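Local atomic coordinates of GTPase-activating protein skywalker (Drosophila melanogaster, PDB entry 5HJQ), a protein that acts as a GTPase-activating protein for Rab35, regulating synaptic vesicle protein recycling at neuromuscular junction boutons, and binds phosphoinositides through its TBC domain. Residues A78-S81 with Y82-Q86; F158-A161 with T162-L165; P195-Y198 with P199-I203; L234-E237 with V238-T242. All coordinates share one frame; numbering follows the deposited sequence.

Contact 1: residues A78-S81 with Y82-Q86; sequences ALRS and YTEIQ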
loop_
_atom_site.group_PDB
_atom_site.type_symbol
_atom_site.label_atom_id
_atom_site.label_comp_id
_atom_site.label_asym_id
_atom_site.label_seq_id
_atom_site.Cartn_x
_atom_site.Cartn_y
_atom_site.Cartn_z
ATOM N N ALA A 78 15.260 5.921 -22.670
ATOM C CA ALA A 78 14.380 4.784 -22.913
ATOM C C ALA A 78 14.091 4.032 -21.619
ATOM O O ALA A 78 14.963 3.894 -20.762
ATOM C CB ALA A 78 14.991 3.850 -23.943
ATOM N N LEU A 79 12.861 3.547 -21.484
ATOM C CA LEU A 79 12.454 2.818 -20.290
ATOM C C LEU A 79 12.634 1.315 -20.475
ATOM O O LEU A 79 12.660 0.820 -21.602
ATOM C CB LEU A 79 10.999 3.143 -19.943
ATOM C CG LEU A 79 10.714 4.622 -19.666
ATOM C CD1 LEU A 79 9.253 4.849 -19.310
ATOM C CD2 LEU A 79 11.617 5.142 -18.563
ATOM N N ARG A 80 12.770 0.595 -19.365
ATOM C CA ARG A 80 12.937 -0.854 -19.408
ATOM C C ARG A 80 11.623 -1.526 -19.802
ATOM O O ARG A 80 10.558 -0.914 -19.714
ATOM C CB ARG A 80 13.426 -1.381 -18.055
ATOM C CG ARG A 80 14.884 -1.054 -17.749
ATOM C CD ARG A 80 15.809 -1.607 -18.823
ATOM N NE ARG A 80 16.594 -2.745 -18.348
ATOM C CZ ARG A 80 17.747 -2.640 -17.694
ATOM N NH1 ARG A 80 18.266 -1.446 -17.442
ATOM N NH2 ARG A 80 18.386 -3.735 -17.300
ATOM N N SER A 81 11.697 -2.780 -20.238
ATOM C CA SER A 81 10.508 -3.494 -20.697
ATOM C C SER A 81 10.234 -4.736 -19.853
ATOM O O SER A 81 11.104 -5.201 -19.115
ATOM C CB SER A 81 10.652 -3.893 -22.169
ATOM O OG SER A 81 11.449 -5.057 -22.306
ATOM N N TYR A 82 9.024 -5.274 -19.982
ATOM C CA TYR A 82 8.606 -6.439 -19.206
ATOM C C TYR A 82 9.502 -7.655 -19.413
ATOM O O TYR A 82 9.950 -8.275 -18.448
ATOM C CB TYR A 82 7.165 -6.822 -19.546
ATOM C CG TYR A 82 6.784 -8.180 -19.005
ATOM C CD1 TYR A 82 6.620 -8.380 -17.640
ATOM C CD2 TYR A 82 6.612 -9.267 -19.851
ATOM C CE1 TYR A 82 6.281 -9.623 -17.135
ATOM C CE2 TYR A 82 6.274 -10.515 -19.356
ATOM C CZ TYR A 82 6.111 -10.686 -17.997
ATOM O OH TYR A 82 5.776 -11.924 -17.498
ATOM N N THR A 83 9.749 -7.999 -20.673
ATOM C CA THR A 83 10.498 -9.204 -21.005
ATOM C C THR A 83 11.937 -9.122 -20.507
ATOM O O THR A 83 12.518 -10.134 -20.113
ATOM C CB THR A 83 10.496 -9.469 -22.524
ATOM O OG1 THR A 83 11.199 -8.421 -23.201
ATOM C CG2 THR A 83 9.070 -9.533 -23.046
ATOM N N GLU A 84 12.506 -7.920 -20.527
ATOM C CA GLU A 84 13.843 -7.697 -19.984
ATOM C C GLU A 84 13.897 -8.112 -18.520
ATOM O O GLU A 84 14.762 -8.886 -18.110
ATOM C CB GLU A 84 14.253 -6.228 -20.114
ATOM C CG GLU A 84 14.430 -5.734 -21.537
ATOM C CD GLU A 84 14.829 -4.267 -21.594
ATOM O OE1 GLU A 84 15.881 -3.915 -21.017
ATOM O OE2 GLU A 84 14.087 -3.468 -22.205
ATOM N N ILE A 85 12.951 -7.595 -17.743
ATOM C CA ILE A 85 12.883 -7.850 -16.309
ATOM C C ILE A 85 12.585 -9.317 -15.996
ATOM O O ILE A 85 13.159 -9.888 -15.063
ATOM C CB ILE A 85 11.818 -6.950 -15.645
ATOM C CG1 ILE A 85 12.204 -5.478 -15.807
ATOM C CG2 ILE A 85 11.658 -7.290 -14.172
ATOM C CD1 ILE A 85 11.074 -4.510 -15.539
ATOM N N GLN A 86 11.696 -9.926 -16.778
ATOM C CA GLN A 86 11.358 -11.336 -16.594
ATOM C C GLN A 86 12.588 -12.222 -16.763
ATOM O O GLN A 86 12.757 -13.214 -16.053
ATOM C CB GLN A 86 10.269 -11.771 -17.575
ATOM C CG GLN A 86 9.783 -13.194 -17.353
ATOM C CD GLN A 86 9.165 -13.803 -18.598
ATOM O OE1 GLN A 86 9.193 -13.206 -19.676
ATOM N NE2 GLN A 86 8.606 -15.001 -18.454
#

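Contact 2: residues F158-A161 with T162-L165; sequences FVDA and THCL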
loop_
_atom_site.group_PDB
_atom_site.type_symbol
_atom_site.label_atom_id
_atom_site.label_comp_id
_atom_site.label_asym_id
_atom_site.label_seq_id
_atom_site.Cartn_x
_atom_site.Cartn_y
_atom_site.Cartn_z
ATOM N N PHE A 158 -13.302 -8.542 7.974
ATOM C CA PHE A 158 -11.918 -8.097 8.113
ATOM C C PHE A 158 -11.660 -6.784 7.374
ATOM O O PHE A 158 -10.629 -6.144 7.584
ATOM C CB PHE A 158 -10.927 -9.184 7.649
ATOM C CG PHE A 158 -10.965 -9.491 6.169
ATOM C CD1 PHE A 158 -10.401 -8.623 5.242
ATOM C CD2 PHE A 158 -11.505 -10.683 5.712
ATOM C CE1 PHE A 158 -10.419 -8.915 3.893
ATOM C CE2 PHE A 158 -11.517 -10.980 4.361
ATOM C CZ PHE A 158 -10.978 -10.094 3.452
ATOM N N VAL A 159 -12.586 -6.382 6.510
ATOM C CA VAL A 159 -12.413 -5.137 5.774
ATOM C C VAL A 159 -12.717 -3.945 6.673
ATOM O O VAL A 159 -13.572 -4.021 7.557
ATOM C CB VAL A 159 -13.311 -5.067 4.512
ATOM C CG1 VAL A 159 -13.075 -6.272 3.609
ATOM C CG2 VAL A 159 -14.777 -4.962 4.897
ATOM N N ASP A 160 -11.993 -2.854 6.460
ATOM C CA ASP A 160 -12.326 -1.589 7.094
ATOM C C ASP A 160 -13.432 -0.956 6.266
ATOM O O ASP A 160 -13.179 -0.440 5.178
ATOM C CB ASP A 160 -11.099 -0.676 7.178
ATOM C CG ASP A 160 -11.338 0.576 8.005
ATOM O OD1 ASP A 160 -12.493 1.041 8.100
ATOM O OD2 ASP A 160 -10.352 1.108 8.557
ATOM N N ALA A 161 -14.656 -1.007 6.785
ATOM C CA ALA A 161 -15.822 -0.486 6.077
ATOM C C ALA A 161 -15.618 0.967 5.662
ATOM O O ALA A 161 -16.130 1.408 4.632
ATOM C CB ALA A 161 -17.063 -0.620 6.943
ATOM N N THR A 162 -14.856 1.698 6.465
ATOM C CA THR A 162 -14.557 3.096 6.187
ATOM C C THR A 162 -13.524 3.228 5.064
ATOM O O THR A 162 -13.448 4.261 4.397
ATOM C CB THR A 162 -14.038 3.813 7.448
ATOM O OG1 THR A 162 -14.898 3.515 8.555
ATOM C CG2 THR A 162 -13.998 5.321 7.239
ATOM N N HIS A 163 -12.739 2.176 4.846
ATOM C CA HIS A 163 -11.656 2.240 3.869
ATOM C C HIS A 163 -11.712 1.150 2.797
ATOM O O HIS A 163 -10.741 0.422 2.580
ATOM C CB HIS A 163 -10.308 2.183 4.584
ATOM C CG HIS A 163 -10.060 3.350 5.488
ATOM N ND1 HIS A 163 -10.408 3.345 6.821
ATOM C CD2 HIS A 163 -9.513 4.565 5.246
ATOM C CE1 HIS A 163 -10.078 4.502 7.364
ATOM N NE2 HIS A 163 -9.534 5.261 6.431
ATOM N N CYS A 164 -12.850 1.039 2.125
ATOM C CA CYS A 164 -12.924 0.226 0.920
ATOM C C CYS A 164 -12.679 1.136 -0.272
ATOM O O CYS A 164 -13.555 1.331 -1.116
ATOM C CB CYS A 164 -14.272 -0.486 0.814
ATOM S SG CYS A 164 -14.539 -1.692 2.136
ATOM N N LEU A 165 -11.477 1.702 -0.312
ATOM C CA LEU A 165 -11.104 2.717 -1.289
ATOM C C LEU A 165 -11.178 2.190 -2.718
ATOM O O LEU A 165 -10.456 1.262 -3.081
ATOM C CB LEU A 165 -9.696 3.232 -0.991
ATOM C CG LEU A 165 -9.512 3.775 0.428
ATOM C CD1 LEU A 165 -8.039 3.969 0.754
ATOM C CD2 LEU A 165 -10.276 5.079 0.600
#

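Contact 3: residues P195-Y198 with P199-I203; sequences PVLY and PITSI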
loop_
_atom_site.group_PDB
_atom_site.type_symbol
_atom_site.label_atom_id
_atom_site.label_comp_id
_atom_site.label_asym_id
_atom_site.label_seq_id
_atom_site.Cartn_x
_atom_site.Cartn_y
_atom_site.Cartn_z
ATOM N N PRO A 195 -7.483 -4.155 6.945
ATOM C CA PRO A 195 -8.011 -2.936 6.322
ATOM C C PRO A 195 -7.266 -2.554 5.045
ATOM O O PRO A 195 -7.729 -1.697 4.296
ATOM C CB PRO A 195 -7.807 -1.871 7.410
ATOM C CG PRO A 195 -6.725 -2.404 8.269
ATOM C CD PRO A 195 -6.912 -3.885 8.275
ATOM N N VAL A 196 -6.117 -3.179 4.818
ATOM C CA VAL A 196 -5.269 -2.888 3.668
ATOM C C VAL A 196 -5.674 -3.686 2.428
ATOM O O VAL A 196 -5.438 -3.264 1.295
ATOM C CB VAL A 196 -3.791 -3.194 3.996
ATOM C CG1 VAL A 196 -2.880 -2.643 2.926
ATOM C CG2 VAL A 196 -3.417 -2.624 5.371
ATOM N N LEU A 197 -6.289 -4.840 2.655
ATOM C CA LEU A 197 -6.508 -5.820 1.599
ATOM C C LEU A 197 -7.394 -5.290 0.469
ATOM O O LEU A 197 -7.079 -5.477 -0.706
ATOM C CB LEU A 197 -7.110 -7.092 2.197
ATOM C CG LEU A 197 -6.980 -8.377 1.376
ATOM C CD1 LEU A 197 -6.763 -9.570 2.307
ATOM C CD2 LEU A 197 -8.202 -8.588 0.490
ATOM N N TYR A 198 -8.488 -4.622 0.821
ATOM C CA TYR A 198 -9.414 -4.093 -0.178
ATOM C C TYR A 198 -8.805 -2.973 -1.043
ATOM O O TYR A 198 -8.917 -3.035 -2.268
ATOM C CB TYR A 198 -10.703 -3.603 0.495
ATOM C CG TYR A 198 -11.857 -3.377 -0.459
ATOM C CD1 TYR A 198 -11.910 -2.247 -1.267
ATOM C CD2 TYR A 198 -12.901 -4.287 -0.545
ATOM C CE1 TYR A 198 -12.964 -2.035 -2.135
ATOM C CE2 TYR A 198 -13.956 -4.084 -1.412
ATOM C CZ TYR A 198 -13.983 -2.956 -2.201
ATOM O OH TYR A 198 -15.032 -2.750 -3.060
ATOM N N PRO A 199 -8.175 -1.946 -0.425
ATOM C CA PRO A 199 -7.578 -0.898 -1.268
ATOM C C PRO A 199 -6.564 -1.424 -2.284
ATOM O O PRO A 199 -6.491 -0.906 -3.399
ATOM C CB PRO A 199 -6.891 0.014 -0.247
ATOM C CG PRO A 199 -7.702 -0.140 0.978
ATOM C CD PRO A 199 -8.093 -1.587 1.005
ATOM N N ILE A 200 -5.804 -2.446 -1.904
ATOM C CA ILE A 200 -4.821 -3.044 -2.800
ATOM C C ILE A 200 -5.515 -3.784 -3.946
ATOM O O ILE A 200 -5.110 -3.674 -5.108
ATOM C CB ILE A 200 -3.888 -4.010 -2.042
ATOM C CG1 ILE A 200 -2.987 -3.238 -1.074
ATOM C CG2 ILE A 200 -3.034 -4.807 -3.015
ATOM C CD1 ILE A 200 -1.998 -4.120 -0.336
ATOM N N THR A 201 -6.563 -4.528 -3.608
ATOM C CA THR A 201 -7.366 -5.247 -4.591
ATOM C C THR A 201 -7.867 -4.298 -5.671
ATOM O O THR A 201 -7.830 -4.620 -6.858
ATOM C CB THR A 201 -8.570 -5.943 -3.931
ATOM O OG1 THR A 201 -8.103 -6.884 -2.958
ATOM C CG2 THR A 201 -9.414 -6.670 -4.973
ATOM N N SER A 202 -8.321 -3.123 -5.250
ATOM C CA SER A 202 -8.777 -2.096 -6.176
ATOM C C SER A 202 -7.656 -1.619 -7.096
ATOM O O SER A 202 -7.880 -1.377 -8.278
ATOM C CB SER A 202 -9.360 -0.906 -5.409
ATOM O OG SER A 202 -10.590 -1.247 -4.793
ATOM N N ILE A 203 -6.455 -1.479 -6.545
ATOM C CA ILE A 203 -5.304 -1.012 -7.313
ATOM C C ILE A 203 -4.907 -2.021 -8.386
ATOM O O ILE A 203 -4.669 -1.658 -9.540
ATOM C CB ILE A 203 -4.095 -0.739 -6.397
ATOM C CG1 ILE A 203 -4.406 0.400 -5.423
ATOM C CG2 ILE A 203 -2.868 -0.393 -7.219
ATOM C CD1 ILE A 203 -3.244 0.771 -4.526
#

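Contact 4: residues L234-E237 with V238-T242; sequences LQHE and VTWKT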
loop_
_atom_site.group_PDB
_atom_site.type_symbol
_atom_site.label_atom_id
_atom_site.label_comp_id
_atom_site.label_asym_id
_atom_site.label_seq_id
_atom_site.Cartn_x
_atom_site.Cartn_y
_atom_site.Cartn_z
ATOM N N LEU A 234 -3.588 -8.047 15.775
ATOM C CA LEU A 234 -2.319 -8.061 16.492
ATOM C C LEU A 234 -1.185 -7.635 15.571
ATOM O O LEU A 234 -0.386 -6.767 15.922
ATOM C CB LEU A 234 -2.036 -9.448 17.073
ATOM C CG LEU A 234 -0.741 -9.584 17.877
ATOM C CD1 LEU A 234 -0.687 -8.540 18.978
ATOM C CD2 LEU A 234 -0.611 -10.981 18.455
ATOM N N GLN A 235 -1.120 -8.249 14.394
ATOM C CA GLN A 235 -0.128 -7.874 13.392
ATOM C C GLN A 235 -0.273 -6.408 13.012
ATOM O O GLN A 235 0.717 -5.700 12.843
ATOM C CB GLN A 235 -0.256 -8.744 12.141
ATOM C CG GLN A 235 0.058 -10.210 12.355
ATOM C CD GLN A 235 -0.365 -11.063 11.172
ATOM O OE1 GLN A 235 -0.305 -10.626 10.022
ATOM N NE2 GLN A 235 -0.803 -12.285 11.452
ATOM N N HIS A 236 -1.516 -5.962 12.873
ATOM C CA HIS A 236 -1.798 -4.581 12.512
ATOM C C HIS A 236 -1.182 -3.607 13.507
ATOM O O HIS A 236 -0.661 -2.559 13.122
ATOM C CB HIS A 236 -3.305 -4.344 12.430
ATOM C CG HIS A 236 -3.677 -2.907 12.231
ATOM N ND1 HIS A 236 -3.471 -2.245 11.041
ATOM C CD2 HIS A 236 -4.234 -2.005 13.074
ATOM C CE1 HIS A 236 -3.889 -0.998 11.157
ATOM N NE2 HIS A 236 -4.358 -0.826 12.379
ATOM N N GLU A 237 -1.235 -3.960 14.787
ATOM C CA GLU A 237 -0.818 -3.027 15.822
ATOM C C GLU A 237 0.673 -3.119 16.118
ATOM O O GLU A 237 1.291 -2.127 16.497
ATOM C CB GLU A 237 -1.641 -3.230 17.097
ATOM C CG GLU A 237 -0.931 -3.921 18.243
ATOM C CD GLU A 237 -1.697 -3.775 19.547
ATOM O OE1 GLU A 237 -2.892 -3.406 19.493
ATOM O OE2 GLU A 237 -1.106 -4.012 20.621
ATOM N N VAL A 238 1.258 -4.295 15.919
ATOM C CA VAL A 238 2.707 -4.426 15.993
ATOM C C VAL A 238 3.340 -3.598 14.883
ATOM O O VAL A 238 4.375 -2.955 15.077
ATOM C CB VAL A 238 3.152 -5.898 15.874
ATOM C CG1 VAL A 238 4.653 -5.994 15.625
ATOM C CG2 VAL A 238 2.762 -6.676 17.127
ATOM N N THR A 239 2.689 -3.602 13.723
ATOM C CA THR A 239 3.188 -2.885 12.559
ATOM C C THR A 239 3.235 -1.374 12.779
ATOM O O THR A 239 4.281 -0.757 12.578
ATOM C CB THR A 239 2.341 -3.176 11.307
ATOM O OG1 THR A 239 2.317 -4.586 11.054
ATOM C CG2 THR A 239 2.928 -2.464 10.098
ATOM N N TRP A 240 2.121 -0.770 13.191
ATOM C CA TRP A 240 2.120 0.683 13.366
ATOM C C TRP A 240 2.947 1.100 14.577
ATOM O O TRP A 240 3.403 2.241 14.650
ATOM C CB TRP A 240 0.695 1.256 13.461
ATOM C CG TRP A 240 -0.149 0.899 14.666
ATOM C CD1 TRP A 240 -1.201 0.034 14.692
ATOM C CD2 TRP A 240 -0.055 1.450 15.994
ATOM N NE1 TRP A 240 -1.752 -0.012 15.951
ATOM C CE2 TRP A 240 -1.069 0.848 16.767
ATOM C CE3 TRP A 240 0.793 2.381 16.602
ATOM C CZ2 TRP A 240 -1.249 1.140 18.118
ATOM C CZ3 TRP A 240 0.611 2.670 17.941
ATOM C CH2 TRP A 240 -0.402 2.052 18.685
ATOM N N LYS A 241 3.161 0.180 15.511
ATOM C CA LYS A 241 4.085 0.443 16.608
ATOM C C LYS A 241 5.524 0.408 16.106
ATOM O O LYS A 241 6.348 1.223 16.514
ATOM C CB LYS A 241 3.886 -0.558 17.748
ATOM C CG LYS A 241 2.734 -0.205 18.668
ATOM C CD LYS A 241 2.523 -1.253 19.742
ATOM C CE LYS A 241 1.367 -0.862 20.650
ATOM N NZ LYS A 241 0.963 -1.958 21.569
ATOM N N THR A 242 5.821 -0.533 15.216
ATOM C CA THR A 242 7.133 -0.591 14.577
ATOM C C THR A 242 7.431 0.705 13.831
ATOM O O THR A 242 8.478 1.320 14.027
ATOM C CB THR A 242 7.230 -1.770 13.596
ATOM O OG1 THR A 242 7.126 -3.002 14.319
ATOM C CG2 THR A 242 8.554 -1.734 12.852
#

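Contact 1: residues A78-S81 with Y82-Q86
Glu84 uses its two carboxylate oxygens on two different partners just ahead of helix 82-91. OE1 makes a salt bridge with Arg80, whose NE stands 3.0 Å from Glu84 OE1; the guanidinium and carboxylate planes are only 8° apart, although the two side chains run at about a right angle to each other. The other oxygen, Glu84 OE2, takes a hydrogen bond from Ser81 OG at 3.1 Å, received on its anti side. The same OE2 lies 3.2 Å from Ser81 N, a weak bond because the angle at hydrogen is only 126°. What sends the carboxylate backwards is the Glu84 chain itself: CG sits beside the backbone N (chi1 -66°) and the rest is extended. Arg80 comes to meet it by bending at chi2 and chi3. Further out, Thr83 OG1 makes a weak hydrogen bond to Ser81 OG, and Ser81 O receives a weak backbone bond from Ile85 N at 3.3 Å. The approach to the helix is fixed by Asn104, bonded to Arg80 N, and Trp106, bonded to Arg80 O, while Ile85 packs on Val97 and Ile100 of helix 94-103. Replacing Glu84 by an alanine would probably leave Arg80 NE without its charged mate and Ser81 OG without the carboxylate that fixes its rotation. A serine at the N-cap with a glutamate three residues on, reaching back to the serine N, resembles a capping box, with the glutamate-to-serine N bond present but weak.

Contact 2: residues F158-A161 with T162-L165
Asp160 holds Thr162 and His163 with both its side chain and its carbonyl, and this is the tight part of the contact. Asp160 O accepts from His163 N at 2.7 Å, with the donor raised well out of the carbonyl plane. Asp160 OD1 takes Thr162 N at 2.9 Å on the anti side of the carboxylate. The remaining oxygen, Asp160 OD2, approaches the edge of the His163 ring near its plane, 2.8 Å from ND1, in a weak bond. Asp160 and His163 lie side by side and point the same way, with carboxylate and ring planes 75° apart. With CG anti to its N (chi1 -172°), Asp160 holds the carboxylate alongside the turn. Packing is looser at the flank, where Val159 CG2 and Cys164 SG are 4.3 Å apart, and the corner residues Ala161 and Thr162 are exposed to solvent. Inward, the His163 ring stacks with Trp276 of helix 274-279. A leucine in place of Asp160 would probably leave Thr162 N and His163 ND1 without these acceptors and the imidazole freer to turn. Helical backbone angles at Ala161 and Thr162, with the 160-to-163 bond, define a type I beta turn, reinforced by an Asx turn at its first residue, in the loop between helices 134-143 and 171-187 of the TBC domain.

Contact 3: residues P195-Y198 with P199-I203
Tyr198 and Pro199 adjoin in the first turn of helix 197-204, a short buried helix of the all-helical TBC domain. From its base outward, Tyr198 begins against the proline ring: its CB is 3.3 Å from Pro199 CD, a closeness imposed by the peptide link between the two. CG and CD1 run past the proline nitrogen, which lies at the edge of the phenol ring, near its plane. CE1 then reaches Ser202, one turn on, with Tyr198 CE1 and Ser202 OG 3.6 Å apart and the hydroxyl oblique to the ring; that hydroxyl bonds to Leu165 O. At the tip, Tyr198 OH leaves the helix altogether and bonds to Asp178 OD1 of helix 171-187. CG anti to the backbone N (chi1 -165°) is what swings the ring outward to that neighbour.

Pro199 has no N-H to give to Pro195 O, and its CD fills the place instead, 3.3 Å from Pro195 O. An early turn tolerates this, and the regular bonding sets in after it: Ile200 N bonds weakly to Val196 O, and Ser202 N bonds to Tyr198 O at 3.0 Å. On another flank, Val196 CG1 packs against Ile200 CD1 at 3.7 Å. Leu197 packs on Val181 and Leu184, and its carbonyl is doubly held. Thr201 keeps its hydroxyl beside its own N (chi1 -60°), and Thr201 N, at 3.1 Å, and Thr201 OG1, at 2.8 Å, reach Leu197 O from opposite faces of the carbonyl plane.

Contact 4: residues L234-E237 with V238-T242
Glu237 and Lys241 form a salt bridge: Lys241 NZ is 3.1 Å from Glu237 OE2, which it meets from above the carboxylate plane. The two chains are extended beyond CG and lie side by side, pointing the same way.

The aromatic part joins His236 to Trp240 in an offset edge-to-face pair. The indole presents its edge to the imidazole face, with Trp240 CD1 4.0 Å from His236 CD2 and the planes at 64°. Trp240 has CG wedged between its own N and carbonyl carbon (chi1 67°), which folds the indole back along the helix. There its NE1 comes 3.4 Å from Glu237 CB, and one face of the ring is approached by both Glu237 O and Lys241 CG. His236 also meets Tyr193 edge-to-face, and Trp240 reaches Trp274 of helix 274-279.

The Glu237-Lys241 and His236-Trp240 pairs are i-to-i+4 pairings along helix 233-250, a helix of the all-helical TBC domain.

Backbone bonds supply the scaffold. Val238 N reaches Leu234 O at 3.0 Å, Lys241 N reaches Glu237 O at 3.1 Å, and Trp240 N makes a weak bond to His236 O. Gln235 O accepts a bond from Thr239 N, while the side-chain oxygen Thr239 OG1 lies 2.6 Å from Gln235 O and also near Asn230 OD1.

Apolar contact is slight, with Leu234 CD1 and Val238 CG2 4.3 Å apart on the exposed flank.

In the fold
Contacts 2 and 3 lie together, their centres about 9 Å apart: the turn at 158-165 rests on the start of helix 197-204, with Asp160 CB 3.5 Å from Pro195 CB and His163 O 3.5 Å from Pro199 CG. Trp276 touches both. Contact 3 also meets contact 4, but lightly, Pro195 CG being 4.3 Å from His236 ND1. Contact 1 stands apart, its centre about 35 Å from that of contact 2. The phosphoinositide site, occupied by inositol trisphosphate in the crystal, is nearer to the end contacts: the side chains of Ile85 and Lys98 are about 9 Å apart, those of Thr239 and Lys300 about 10 Å.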